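Local coordinates for ATP phosphoribosyltransferase regulatory subunit (Lactococcus lactis, PDB 1Z7M), which is required for the first step of histidine biosynthesis and may allow histidine to feedback-regulate ATP phosphoribosyltransferase activity, at residues K48-K53 with L160-Q165; F101-V106 with D308-N313; A118-F123 with E146-S151. One frame throughout, in Å; residues are numbered along the deposited sequence.

Interaction 3 lies between the other two: its hairpin belongs to the central sheet, and the other contacts lie over its opposite faces. Interaction 1 packs two helices on the face of Arg119, Ser121 and Leu147, with Phe50 touching Ser121 and Phe123. Interaction 2 covers the other face, with Leu105 on Tyr122 and Val106 on Phe148. Burial and chemistry differ accordingly. Interaction 3 is buried and held by backbone hydrogen bonds and a salt bridge. Interaction 2, also buried, is almost wholly aliphatic. Interaction 1 is only partly buried, grading from Phe50 and Leu162 against the sheet, through Leu49, to a lysine and a glutamine farther out.

Interaction 1. Residues K48-K53 with L160-Q165; sequences KLFSLK and LSLALQ
With its CG set opposite the backbone N (chi1 176°), Leu49 faces Leu162 and Gln165, while in Gln165 a chi1 of -58° and an extended chain beyond CG carry the amide out beside Leu49. The two side chains meet at a slant: Leu49 CD1 lies 3.6 Å from Gln165 OE1, and Leu49 CD2 approaches Gln165 CB at 4.1 Å. Leu162 slides past Leu49 in the reverse direction, its CD2 settling 3.8 Å from Leu49 CG. That same methyl also reaches the rim of the Phe50 ring, near its plane, at 4.0 Å from Phe50 CE2. The short helical segments run nearly antiparallel, at 157° with an axis separation of 11.3 Å, a spacing bridged by side chains alone. Both helices, 33-52 and 152-169, lie on one face of the central sheet of this class II aminoacyl-tRNA synthetase-like fold; Phe50 and Leu162 each rest on Ile145 of strand 139-148 and on Tyr55. On the far side of helix 152-169, Leu160 and Leu164 turn to strand 175-181 and helix 250-267. Toward the more exposed margin, Lys53 arrives from the direction opposite to Gln165, its aliphatic CE 3.8 Å from Gln165 NE2. No hydrogen bond links the segments, and this lysine meets the amide by van der Waals contact.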
# COMPACT_ATOMS: atom_id res chain seq x y z
N LYS B 48 -5.01 -27.19 -28.15
CA LYS B 48 -4.81 -27.83 -29.45
C LYS B 48 -5.49 -26.89 -30.44
O LYS B 48 -4.85 -26.32 -31.33
CB LYS B 48 -5.47 -29.22 -29.52
CG LYS B 48 -5.07 -30.21 -28.40
CD LYS B 48 -4.01 -31.26 -28.80
CE LYS B 48 -3.66 -32.20 -27.61
NZ LYS B 48 -2.52 -33.14 -27.89
N LEU B 49 -6.79 -26.71 -30.24
CA LEU B 49 -7.62 -25.87 -31.09
C LEU B 49 -7.03 -24.52 -31.47
O LEU B 49 -6.99 -24.17 -32.64
CB LEU B 49 -8.96 -25.68 -30.42
CG LEU B 49 -9.94 -24.75 -31.12
CD1 LEU B 49 -10.21 -25.24 -32.53
CD2 LEU B 49 -11.22 -24.68 -30.31
N PHE B 50 -6.58 -23.76 -30.49
CA PHE B 50 -6.01 -22.45 -30.75
C PHE B 50 -4.70 -22.51 -31.49
O PHE B 50 -4.42 -21.68 -32.35
CB PHE B 50 -5.78 -21.70 -29.44
CG PHE B 50 -7.03 -21.35 -28.69
CD1 PHE B 50 -6.96 -20.94 -27.36
CD2 PHE B 50 -8.28 -21.43 -29.30
CE1 PHE B 50 -8.11 -20.63 -26.65
CE2 PHE B 50 -9.44 -21.12 -28.60
CZ PHE B 50 -9.35 -20.72 -27.27
N SER B 51 -3.86 -23.47 -31.11
CA SER B 51 -2.54 -23.65 -31.71
C SER B 51 -2.65 -24.13 -33.15
O SER B 51 -1.80 -23.82 -33.98
CB SER B 51 -1.73 -24.67 -30.90
OG SER B 51 -2.43 -25.90 -30.81
N LEU B 52 -3.71 -24.88 -33.43
CA LEU B 52 -4.01 -25.41 -34.75
C LEU B 52 -4.46 -24.30 -35.71
O LEU B 52 -4.33 -24.40 -36.92
CB LEU B 52 -5.12 -26.44 -34.63
CG LEU B 52 -5.50 -27.22 -35.88
CD1 LEU B 52 -4.32 -28.07 -36.30
CD2 LEU B 52 -6.71 -28.08 -35.58
N LYS B 53 -5.02 -23.24 -35.13
CA LYS B 53 -5.50 -22.10 -35.88
C LYS B 53 -4.44 -21.02 -35.84
O LYS B 53 -4.69 -19.86 -36.18
CB LYS B 53 -6.79 -21.60 -35.26
CG LYS B 53 -7.87 -22.64 -35.18
CD LYS B 53 -8.34 -23.01 -36.57
CE LYS B 53 -9.55 -23.93 -36.53
NZ LYS B 53 -10.07 -24.20 -37.91
N LEU B 160 -16.00 -15.77 -34.80
CA LEU B 160 -17.32 -16.39 -34.57
C LEU B 160 -17.28 -17.90 -34.73
O LEU B 160 -17.91 -18.65 -33.99
CB LEU B 160 -18.34 -15.84 -35.56
CG LEU B 160 -19.10 -14.59 -35.13
CD1 LEU B 160 -19.83 -14.03 -36.32
CD2 LEU B 160 -20.06 -14.95 -34.03
N SER B 161 -16.54 -18.33 -35.74
CA SER B 161 -16.39 -19.74 -36.03
C SER B 161 -15.68 -20.44 -34.87
O SER B 161 -16.20 -21.41 -34.30
CB SER B 161 -15.58 -19.88 -37.31
OG SER B 161 -16.08 -20.96 -38.08
N LEU B 162 -14.50 -19.93 -34.52
CA LEU B 162 -13.68 -20.45 -33.43
C LEU B 162 -14.48 -20.54 -32.16
O LEU B 162 -14.49 -21.58 -31.50
CB LEU B 162 -12.49 -19.52 -33.19
CG LEU B 162 -11.11 -20.16 -33.24
CD1 LEU B 162 -10.06 -19.08 -32.97
CD2 LEU B 162 -11.02 -21.28 -32.23
N ALA B 163 -15.15 -19.45 -31.80
CA ALA B 163 -15.97 -19.40 -30.61
C ALA B 163 -16.94 -20.59 -30.57
O ALA B 163 -17.12 -21.24 -29.54
CB ALA B 163 -16.75 -18.09 -30.56
N LEU B 164 -17.58 -20.86 -31.70
CA LEU B 164 -18.51 -21.97 -31.78
C LEU B 164 -17.79 -23.30 -31.53
O LEU B 164 -18.34 -24.21 -30.88
CB LEU B 164 -19.18 -21.99 -33.15
CG LEU B 164 -20.22 -20.89 -33.38
CD1 LEU B 164 -20.86 -21.11 -34.73
CD2 LEU B 164 -21.27 -20.95 -32.30
N GLN B 165 -16.57 -23.41 -32.05
CA GLN B 165 -15.80 -24.63 -31.87
C GLN B 165 -15.48 -24.77 -30.40
O GLN B 165 -15.64 -25.83 -29.82
CB GLN B 165 -14.52 -24.58 -32.70
CG GLN B 165 -14.78 -24.40 -34.19
CD GLN B 165 -13.51 -24.43 -35.01
OE1 GLN B 165 -12.79 -25.43 -35.01
NE2 GLN B 165 -13.22 -23.34 -35.71

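Interaction 2. Residues F101-V106 with D308-N313; sequences FTLPLV and DQLLSN
Val106 and Leu311 slant across one another, and their methyls make the nearest approach of the two segments, Val106 CG1 to Leu311 CD2 at 3.5 Å. A chi1 of 168° puts CG1 of Val106 opposite its backbone N and aims it at the short, weakly bonded helix 308-312, where it also meets the backbone, 4.0 Å from Leu310 O. Leu310 points toward helix 102-106 and divides its two methyls between two partners. Its CD1 meets Thr102 CG2 at 4.2 Å, the side chains crossing at about a right angle, whereas Leu310 CD2 faces Leu103 CD2 at 4.4 Å. Thr102 thus offers its methyl to the leucine, and its hydroxyl makes a weak hydrogen bond to Glu146. The short axes lie 10.3 Å apart and cross at -58°, consistent with contacts made mostly between side-chain ends and with no hydrogen bond between the segments. Helix 308-312 is braced locally: Ser312 OG donates to Gln309 O at 2.6 Å, and Ser312 N reaches the same oxygen from the other face of the carbonyl plane. Val106 and Leu311 both rest on Phe148 of the sheet. Arg306 and Tyr307 lead into this helix and Asp308 opens it; together they match the Gly-Gly-Arg-Tyr-Asp signature of histidyl-tRNA synthetases, so the contact is consistent with a wall beside the histidine pocket of that fold.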
# COMPACT_ATOMS: atom_id res chain seq x y z
N PHE B 101 -7.61 -8.96 -19.42
CA PHE B 101 -6.68 -9.65 -20.30
C PHE B 101 -6.57 -8.99 -21.67
O PHE B 101 -5.53 -9.08 -22.31
CB PHE B 101 -7.10 -11.12 -20.50
CG PHE B 101 -6.46 -12.10 -19.55
CD1 PHE B 101 -7.19 -12.69 -18.53
CD2 PHE B 101 -5.12 -12.45 -19.69
CE1 PHE B 101 -6.61 -13.62 -17.66
CE2 PHE B 101 -4.53 -13.38 -18.83
CZ PHE B 101 -5.28 -13.97 -17.81
N THR B 102 -7.63 -8.33 -22.13
CA THR B 102 -7.62 -7.70 -23.45
C THR B 102 -6.64 -6.54 -23.55
O THR B 102 -5.80 -6.50 -24.46
CB THR B 102 -9.03 -7.23 -23.86
OG1 THR B 102 -9.92 -8.35 -23.84
CG2 THR B 102 -9.02 -6.69 -25.26
N LEU B 103 -6.73 -5.60 -22.62
CA LEU B 103 -5.87 -4.43 -22.61
C LEU B 103 -4.39 -4.72 -22.78
O LEU B 103 -3.74 -4.12 -23.63
CB LEU B 103 -6.08 -3.64 -21.32
CG LEU B 103 -7.13 -2.55 -21.45
CD1 LEU B 103 -7.32 -1.81 -20.13
CD2 LEU B 103 -6.66 -1.60 -22.54
N PRO B 104 -3.83 -5.62 -21.96
CA PRO B 104 -2.40 -5.92 -22.10
C PRO B 104 -2.03 -6.60 -23.42
O PRO B 104 -0.91 -6.45 -23.90
CB PRO B 104 -2.11 -6.78 -20.87
CG PRO B 104 -3.41 -7.46 -20.63
CD PRO B 104 -4.42 -6.36 -20.84
N LEU B 105 -2.97 -7.33 -24.01
CA LEU B 105 -2.70 -7.98 -25.28
C LEU B 105 -2.78 -6.94 -26.39
O LEU B 105 -2.10 -7.04 -27.42
CB LEU B 105 -3.70 -9.10 -25.54
CG LEU B 105 -3.82 -10.25 -24.53
CD1 LEU B 105 -4.42 -11.46 -25.20
CD2 LEU B 105 -2.47 -10.61 -23.99
N VAL B 106 -3.64 -5.94 -26.21
CA VAL B 106 -3.77 -4.91 -27.21
C VAL B 106 -2.53 -4.05 -27.19
O VAL B 106 -2.10 -3.55 -28.22
CB VAL B 106 -5.00 -4.04 -26.97
CG1 VAL B 106 -4.96 -2.82 -27.85
CG2 VAL B 106 -6.24 -4.84 -27.27
N ASP B 308 -12.39 -2.19 -32.37
CA ASP B 308 -11.24 -1.53 -33.00
C ASP B 308 -10.75 -0.33 -32.21
O ASP B 308 -9.56 -0.01 -32.21
CB ASP B 308 -11.61 -1.04 -34.40
CG ASP B 308 -12.10 -2.16 -35.29
OD1 ASP B 308 -12.66 -3.15 -34.77
OD2 ASP B 308 -11.93 -2.03 -36.52
N GLN B 309 -11.69 0.33 -31.56
CA GLN B 309 -11.41 1.51 -30.76
C GLN B 309 -10.18 1.33 -29.85
O GLN B 309 -9.23 2.10 -29.95
CB GLN B 309 -12.66 1.85 -29.96
CG GLN B 309 -12.62 3.18 -29.21
CD GLN B 309 -12.38 4.35 -30.13
OE1 GLN B 309 -13.12 4.58 -31.09
NE2 GLN B 309 -11.33 5.12 -29.83
N LEU B 310 -10.21 0.33 -28.99
CA LEU B 310 -9.09 0.10 -28.07
C LEU B 310 -7.74 0.23 -28.73
O LEU B 310 -6.80 0.76 -28.14
CB LEU B 310 -9.19 -1.28 -27.45
CG LEU B 310 -10.31 -1.41 -26.43
CD1 LEU B 310 -10.48 -2.85 -26.02
CD2 LEU B 310 -9.98 -0.53 -25.25
N LEU B 311 -7.63 -0.27 -29.96
CA LEU B 311 -6.38 -0.21 -30.69
C LEU B 311 -5.90 1.22 -30.91
O LEU B 311 -4.72 1.46 -31.12
CB LEU B 311 -6.57 -0.89 -32.04
CG LEU B 311 -5.71 -2.12 -32.32
CD1 LEU B 311 -4.25 -1.70 -32.43
CD2 LEU B 311 -5.92 -3.14 -31.22
N SER B 312 -6.84 2.16 -30.84
CA SER B 312 -6.53 3.58 -31.06
C SER B 312 -5.84 4.24 -29.87
O SER B 312 -5.08 5.18 -30.06
CB SER B 312 -7.80 4.37 -31.38
OG SER B 312 -8.54 4.61 -30.19
N ASN B 313 -6.13 3.77 -28.66
CA ASN B 313 -5.51 4.34 -27.46
C ASN B 313 -3.99 4.18 -27.46
O ASN B 313 -3.29 4.68 -26.58
CB ASN B 313 -6.10 3.71 -26.19
CG ASN B 313 -7.43 4.32 -25.82
OD1 ASN B 313 -7.53 5.52 -25.57
ND2 ASN B 313 -8.47 3.49 -25.78

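Interaction 3. Residues A118-F123 with E146-S151; sequences ARYSYF and ELFGES
Arg119 NH2 donates to Glu150 OE1 at 2.8 Å in a salt bridge (N-H···O angle 147°). The guanidinium and carboxylate planes stand 85° apart: the acceptor lies near the guanidinium plane, yet is met from above the carboxylate. A bend at chi2 carries the guanidinium alongside Leu147 to Glu150, and Leu147 CD2 lies over one guanidinium face, 3.8 Å from Arg119 NE. On the opposite face of the sheet from Arg119 and Leu147, Tyr120 CD1 meets the rim of Phe148 at CE1, 3.8 Å away. Glu146 OE2 approaches the edge of the Tyr122 ring, 3.9 Å from Tyr122 CE2. The backbone ladder sets the register: Ala118 with Phe148 and Tyr120 with Glu146 are hydrogen-bonded pairs, with Arg119 and Leu147 a non-hydrogen-bonded pair between them; Tyr120 N to Glu146 O is nearly straight (3.1 Å, 176°). Farther out, Glu158 binds Arg119 NH1 in a second salt bridge, Ser117 OG hydrogen-bonds Glu150 OE1, and Tyr307 OH hydrogen-bonds Glu146 OE1. A leucine at Arg119 would probably leave Glu150 and Glu158 without their shared cationic partner. The hairpin of strands 118-127 and 139-148 is consistent with motif 2, the antiparallel strand-loop-strand of class II synthetases. Gln56 extends the sheet beyond Arg119 and Ile321 beyond Leu147; helix 102-111 covers the Tyr120 and Phe148 face, where Leu33 of the second subunit packs on Tyr120, and helix 152-169 covers the Leu147 face.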
# COMPACT_ATOMS: atom_id res chain seq x y z
N ALA B 118 -2.02 -10.69 -36.20
CA ALA B 118 -1.57 -11.19 -34.90
C ALA B 118 -2.69 -11.96 -34.19
O ALA B 118 -3.80 -11.45 -34.03
CB ALA B 118 -1.11 -10.05 -34.03
N ARG B 119 -2.40 -13.20 -33.80
CA ARG B 119 -3.39 -14.01 -33.09
C ARG B 119 -2.83 -14.34 -31.71
O ARG B 119 -1.79 -14.99 -31.58
CB ARG B 119 -3.71 -15.31 -33.84
CG ARG B 119 -4.58 -15.15 -35.08
CD ARG B 119 -3.73 -14.95 -36.32
NE ARG B 119 -4.49 -14.49 -37.49
CZ ARG B 119 -5.45 -15.18 -38.08
NH1 ARG B 119 -5.80 -16.39 -37.62
NH2 ARG B 119 -6.07 -14.67 -39.14
N TYR B 120 -3.53 -13.89 -30.68
CA TYR B 120 -3.12 -14.10 -29.30
C TYR B 120 -4.10 -14.94 -28.48
O TYR B 120 -5.30 -14.96 -28.75
CB TYR B 120 -2.98 -12.74 -28.62
CG TYR B 120 -1.86 -11.89 -29.14
CD1 TYR B 120 -1.89 -10.50 -29.00
CD2 TYR B 120 -0.74 -12.47 -29.71
CE1 TYR B 120 -0.82 -9.70 -29.44
CE2 TYR B 120 0.33 -11.69 -30.14
CZ TYR B 120 0.29 -10.31 -30.00
OH TYR B 120 1.36 -9.56 -30.45
N SER B 121 -3.58 -15.64 -27.49
CA SER B 121 -4.44 -16.42 -26.62
C SER B 121 -3.93 -16.26 -25.19
O SER B 121 -2.78 -15.90 -24.97
CB SER B 121 -4.45 -17.90 -27.03
OG SER B 121 -3.16 -18.46 -27.04
N TYR B 122 -4.81 -16.49 -24.22
CA TYR B 122 -4.44 -16.37 -22.82
C TYR B 122 -5.21 -17.35 -21.93
O TYR B 122 -6.40 -17.59 -22.14
CB TYR B 122 -4.67 -14.94 -22.34
CG TYR B 122 -6.09 -14.43 -22.53
CD1 TYR B 122 -7.09 -14.71 -21.61
CD2 TYR B 122 -6.41 -13.65 -23.64
CE1 TYR B 122 -8.38 -14.22 -21.77
CE2 TYR B 122 -7.70 -13.15 -23.81
CZ TYR B 122 -8.68 -13.44 -22.88
OH TYR B 122 -9.94 -12.93 -23.06
N PHE B 123 -4.49 -17.91 -20.96
CA PHE B 123 -5.05 -18.86 -20.00
C PHE B 123 -4.61 -18.42 -18.63
O PHE B 123 -3.47 -18.67 -18.22
CB PHE B 123 -4.53 -20.27 -20.26
CG PHE B 123 -4.77 -20.77 -21.66
CD1 PHE B 123 -4.09 -20.21 -22.74
CD2 PHE B 123 -5.68 -21.79 -21.89
CE1 PHE B 123 -4.31 -20.67 -24.03
CE2 PHE B 123 -5.91 -22.25 -23.17
CZ PHE B 123 -5.22 -21.69 -24.24
N GLU B 146 -7.52 -13.02 -29.08
CA GLU B 146 -7.65 -11.68 -29.64
C GLU B 146 -7.13 -11.71 -31.07
O GLU B 146 -6.09 -12.30 -31.35
CB GLU B 146 -6.82 -10.67 -28.85
CG GLU B 146 -7.15 -10.59 -27.39
CD GLU B 146 -8.53 -10.03 -27.12
OE1 GLU B 146 -8.87 -9.00 -27.74
OE2 GLU B 146 -9.28 -10.60 -26.29
N LEU B 147 -7.85 -11.07 -31.98
CA LEU B 147 -7.43 -11.04 -33.37
C LEU B 147 -7.11 -9.59 -33.72
O LEU B 147 -7.97 -8.72 -33.61
CB LEU B 147 -8.54 -11.58 -34.25
CG LEU B 147 -8.07 -12.58 -35.31
CD1 LEU B 147 -9.24 -12.98 -36.17
CD2 LEU B 147 -6.96 -11.97 -36.15
N PHE B 148 -5.87 -9.32 -34.13
CA PHE B 148 -5.47 -7.95 -34.48
C PHE B 148 -4.85 -7.86 -35.87
O PHE B 148 -4.05 -8.71 -36.25
CB PHE B 148 -4.42 -7.42 -33.49
CG PHE B 148 -4.89 -7.36 -32.07
CD1 PHE B 148 -4.07 -7.84 -31.06
CD2 PHE B 148 -6.12 -6.80 -31.75
CE1 PHE B 148 -4.47 -7.75 -29.73
CE2 PHE B 148 -6.52 -6.71 -30.42
CZ PHE B 148 -5.69 -7.19 -29.41
N GLY B 149 -5.21 -6.82 -36.61
CA GLY B 149 -4.63 -6.62 -37.93
C GLY B 149 -5.37 -7.20 -39.12
O GLY B 149 -5.60 -6.50 -40.11
N GLU B 150 -5.72 -8.48 -39.05
CA GLU B 150 -6.42 -9.16 -40.12
C GLU B 150 -7.56 -8.29 -40.65
O GLU B 150 -8.02 -7.38 -39.96
CB GLU B 150 -6.97 -10.49 -39.62
CG GLU B 150 -7.47 -11.44 -40.70
CD GLU B 150 -6.34 -12.00 -41.55
OE1 GLU B 150 -5.45 -12.69 -40.98
OE2 GLU B 150 -6.34 -11.76 -42.79
N SER B 151 -8.00 -8.58 -41.87
CA SER B 151 -9.08 -7.84 -42.51
C SER B 151 -10.41 -8.00 -41.77
O SER B 151 -10.64 -9.00 -41.10
CB SER B 151 -9.24 -8.30 -43.97
OG SER B 151 -9.42 -9.71 -44.03